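Local coordinates for hypothetical protein RV2626C (Mycobacterium tuberculosis, PDB 1Y5H) that is of unknown molecular function, a secreted homodimeric CBS-domain protein of the hypoxic response that probably binds zinc but apparently not AMP, at residues E122-I125 / A126-L129; H24-L27 / T28-A31. One frame throughout, in Å; residues are numbered along the deposited sequence.

Contact 1: E122-I125 / A126-L129; sequences EADI and ARHL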
loop_
_atom_site.group_PDB
_atom_site.type_symbol
_atom_site.label_atom_id
_atom_site.label_comp_id
_atom_site.label_asym_id
_atom_site.label_seq_id
_atom_site.Cartn_x
_atom_site.Cartn_y
_atom_site.Cartn_z
ATOM N N GLU A 122 -9.692 10.882 5.642
ATOM C CA GLU A 122 -10.168 10.671 6.998
ATOM C C GLU A 122 -9.529 11.713 7.910
ATOM O O GLU A 122 -10.158 12.196 8.848
ATOM C CB GLU A 122 -9.810 9.261 7.458
ATOM C CG GLU A 122 -10.624 8.788 8.639
ATOM C CD GLU A 122 -10.481 7.300 8.883
ATOM O OE1 GLU A 122 -9.347 6.848 9.153
ATOM O OE2 GLU A 122 -11.503 6.584 8.805
ATOM N N ALA A 123 -8.283 12.072 7.614
ATOM C CA ALA A 123 -7.566 13.070 8.406
ATOM C C ALA A 123 -8.248 14.431 8.289
ATOM O O ALA A 123 -8.280 15.200 9.251
ATOM C CB ALA A 123 -6.121 13.164 7.946
ATOM N N ASP A 124 -8.784 14.731 7.109
ATOM C CA ASP A 124 -9.487 15.990 6.898
ATOM C C ASP A 124 -10.698 16.050 7.826
ATOM O O ASP A 124 -11.003 17.093 8.402
ATOM C CB ASP A 124 -9.963 16.122 5.445
ATOM C CG ASP A 124 -8.824 16.344 4.469
ATOM O OD1 ASP A 124 -7.882 17.084 4.815
ATOM O OD2 ASP A 124 -8.883 15.792 3.346
ATOM N N ILE A 125 -11.393 14.925 7.961
ATOM C CA ILE A 125 -12.568 14.861 8.824
ATOM C C ILE A 125 -12.176 15.099 10.280
ATOM O O ILE A 125 -12.838 15.855 10.993
ATOM C CB ILE A 125 -13.283 13.493 8.691
ATOM C CG1 ILE A 125 -13.837 13.340 7.270
ATOM C CG2 ILE A 125 -14.412 13.389 9.704
ATOM C CD1 ILE A 125 -14.484 11.996 6.993
ATOM N N ALA A 126 -11.094 14.462 10.714
ATOM C CA ALA A 126 -10.622 14.612 12.088
ATOM C C ALA A 126 -10.242 16.055 12.410
ATOM O O ALA A 126 -10.491 16.544 13.515
ATOM C CB ALA A 126 -9.431 13.695 12.330
ATOM N N ARG A 127 -9.646 16.737 11.437
ATOM C CA ARG A 127 -9.216 18.119 11.616
ATOM C C ARG A 127 -10.361 19.119 11.715
ATOM O O ARG A 127 -10.241 20.133 12.401
ATOM C CB ARG A 127 -8.313 18.546 10.454
ATOM C CG ARG A 127 -7.031 17.751 10.303
ATOM C CD ARG A 127 -6.451 17.958 8.911
ATOM N NE ARG A 127 -5.255 17.153 8.686
ATOM C CZ ARG A 127 -4.889 16.676 7.500
ATOM N NH1 ARG A 127 -5.630 16.920 6.427
ATOM N NH2 ARG A 127 -3.783 15.952 7.386
ATOM N N HIS A 128 -11.473 18.837 11.044
ATOM C CA HIS A 128 -12.587 19.774 11.043
ATOM C C HIS A 128 -13.901 19.309 11.665
ATOM O O HIS A 128 -14.975 19.621 11.148
ATOM C CB HIS A 128 -12.839 20.236 9.609
ATOM C CG HIS A 128 -11.592 20.622 8.876
ATOM N ND1 HIS A 128 -10.791 21.671 9.271
ATOM C CD2 HIS A 128 -10.998 20.087 7.784
ATOM C CE1 HIS A 128 -9.757 21.766 8.454
ATOM N NE2 HIS A 128 -9.860 20.816 7.542
ATOM N N LEU A 129 -13.828 18.576 12.772
ATOM C CA LEU A 129 -15.047 18.119 13.430
ATOM C C LEU A 129 -15.765 19.272 14.134
ATOM O O LEU A 129 -16.968 19.462 13.954
ATOM C CB LEU A 129 -14.740 17.010 14.442
ATOM C CG LEU A 129 -14.344 15.642 13.887
ATOM C CD1 LEU A 129 -14.213 14.649 15.033
ATOM C CD2 LEU A 129 -15.395 15.165 12.897
HETATM O O HOH W 1 -8.104 19.457 5.901
#
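Asp124 and Arg127 both start with CG beside the backbone N (chi1 -71° and -61°), and the arginine chain then runs extended from CG to NE, which carries its guanidinium back along the helix to the carboxylate one turn earlier. The pair forms an i to i+3 salt bridge on helix 122-127, the last helix of the second CBS repeat, with Arg127 NH1 2.8 Å from Asp124 OD1. OD1 lies near the guanidinium plane, at its edge, while the carboxylate itself is turned 62° from that plane. Over one face sits the Ala123 methyl, CB 3.6 Å above the plane of the Arg127 guanidinium, over its centre. Asp124 OD2 accepts from the backbone N of Thr121, just ahead of the helix, so bonds at both oxygens restrain the rotation of the carboxylate.

At the C-terminal end, His128 leaves helical geometry, yet its N still donates to Asp124 O (3.2 Å) and weakly to Ile125 O. Leu129 CD2 meets Ile125 CG2 at 3.8 Å, and Ile125 also packs on helix 93-103. His128 is probably a zinc ligand; here a water donates to Asp124 OD1 at 2.6 Å and is hydrogen-bonded to His128 NE2 at 2.8 Å.

Contact 2: H24-L27 / T28-A31; sequences HETL and TAAA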
loop_
_atom_site.group_PDB
_atom_site.type_symbol
_atom_site.label_atom_id
_atom_site.label_comp_id
_atom_site.label_asym_id
_atom_site.label_seq_id
_atom_site.Cartn_x
_atom_site.Cartn_y
_atom_site.Cartn_z
ATOM N N HIS A 24 -6.682 6.404 -19.494
ATOM C CA HIS A 24 -5.811 5.752 -20.468
ATOM C C HIS A 24 -4.329 5.821 -20.124
ATOM O O HIS A 24 -3.491 5.296 -20.865
ATOM C CB HIS A 24 -6.040 6.343 -21.861
ATOM C CG HIS A 24 -7.454 6.219 -22.339
ATOM N ND1 HIS A 24 -8.075 5.001 -22.517
ATOM C CD2 HIS A 24 -8.379 7.160 -22.643
ATOM C CE1 HIS A 24 -9.322 5.197 -22.905
ATOM N NE2 HIS A 24 -9.533 6.498 -22.989
ATOM N N GLU A 25 -3.996 6.475 -19.014
ATOM C CA GLU A 25 -2.599 6.557 -18.605
ATOM C C GLU A 25 -2.166 5.168 -18.127
ATOM O O GLU A 25 -2.976 4.409 -17.588
ATOM C CB GLU A 25 -2.426 7.618 -17.513
ATOM C CG GLU A 25 -2.818 9.013 -18.018
ATOM C CD GLU A 25 -2.303 10.152 -17.155
ATOM O OE1 GLU A 25 -1.069 10.258 -16.980
ATOM O OE2 GLU A 25 -3.129 10.953 -16.661
ATOM N N THR A 26 -0.900 4.825 -18.352
ATOM C CA THR A 26 -0.386 3.510 -17.958
ATOM C C THR A 26 -0.198 3.388 -16.448
ATOM O O THR A 26 -0.216 4.384 -15.724
ATOM C CB THR A 26 0.961 3.209 -18.639
ATOM O OG1 THR A 26 1.979 4.055 -18.088
ATOM C CG2 THR A 26 0.856 3.442 -20.153
ATOM N N LEU A 27 -0.030 2.160 -15.967
ATOM C CA LEU A 27 0.166 1.966 -14.536
ATOM C C LEU A 27 1.510 2.552 -14.117
ATOM O O LEU A 27 1.658 3.045 -13.001
ATOM C CB LEU A 27 0.098 0.479 -14.168
ATOM C CG LEU A 27 -1.239 -0.217 -14.448
ATOM C CD1 LEU A 27 -1.167 -1.664 -13.948
ATOM C CD2 LEU A 27 -2.380 0.528 -13.747
ATOM N N THR A 28 2.489 2.493 -15.015
ATOM C CA THR A 28 3.798 3.055 -14.714
ATOM C C THR A 28 3.644 4.562 -14.519
ATOM O O THR A 28 4.231 5.146 -13.610
ATOM C CB THR A 28 4.792 2.778 -15.854
ATOM O OG1 THR A 28 5.001 1.363 -15.961
ATOM C CG2 THR A 28 6.127 3.462 -15.585
ATOM N N ALA A 29 2.846 5.195 -15.372
ATOM C CA ALA A 29 2.633 6.631 -15.246
ATOM C C ALA A 29 1.931 6.946 -13.928
ATOM O O ALA A 29 2.274 7.914 -13.248
ATOM C CB ALA A 29 1.810 7.148 -16.424
ATOM N N ALA A 30 0.947 6.128 -13.566
ATOM C CA ALA A 30 0.216 6.328 -12.320
ATOM C C ALA A 30 1.148 6.202 -11.115
ATOM O O ALA A 30 1.007 6.927 -10.133
ATOM C CB ALA A 30 -0.924 5.319 -12.212
ATOM N N ALA A 31 2.103 5.278 -11.199
ATOM C CA ALA A 31 3.057 5.069 -10.114
ATOM C C ALA A 31 3.884 6.333 -9.921
ATOM O O ALA A 31 4.200 6.713 -8.795
ATOM C CB ALA A 31 3.966 3.886 -10.437
#
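Thr26 occupies the N-cap of helix 27-37 in the first CBS repeat, and its side chain supplies the capping bond to Ala29. Its OG1 stands between the backbone N and the carbonyl carbon (chi1 70°), a rotation that turns the hydroxyl over the first turn, where it accepts from Ala29 N at 3.1 Å with an N-H...O angle of 157°. The cap thus gives a partner to an amide that has no preceding helical turn to supply a carbonyl.

Backbone bonds take over from Ala30 onward. Ala30 N donates to Thr26 O at 3.0 Å, and Ala31 N to Leu27 O at 2.9 Å, so the i to i+4 pattern begins at the capping residue itself.

Van der Waals contacts gather round the capping hydroxyl: the Ala29 methyl rests against it, CB 3.5 Å from Thr26 OG1, and Thr28 CB lies 3.8 Å from the same oxygen. The polar ends of Glu25 and Thr28 find their partners outside the two segments. Glu25 accepts at OE2 from Gly22 N and pairs through OE1 with Tyr33 OH farther along the helix, while Thr28 OG1 is hydrogen-bonded to Asn72 OD1.

The turn follows strand 21-22 and opens helix 27-37. Leu27 packs on Pro71 and Ala74 of the loop between helices 57-65 and 76-80, and Thr28 and Ala31 touch Leu65 and Val61 of the second subunit's helix 57-65.

Contact 2 begins helix 27-37 of the first CBS repeat, whereas contact 1 spans helix 122-127 and its exit in the second. They lie on opposite sides of the chain's centre, with their own centres 30 Å apart and nearest atoms about 19 Å apart, so neither touches the other. Their surroundings differ as well. Contact 2 is away from the probable zinc sites and meets the second subunit, whereas no other chain of the assembly reaches contact 1. Contact 1 holds the probable zinc ligand His128, and its Glu122 side chain is about 11 Å from that of His103, predicted to bind another zinc.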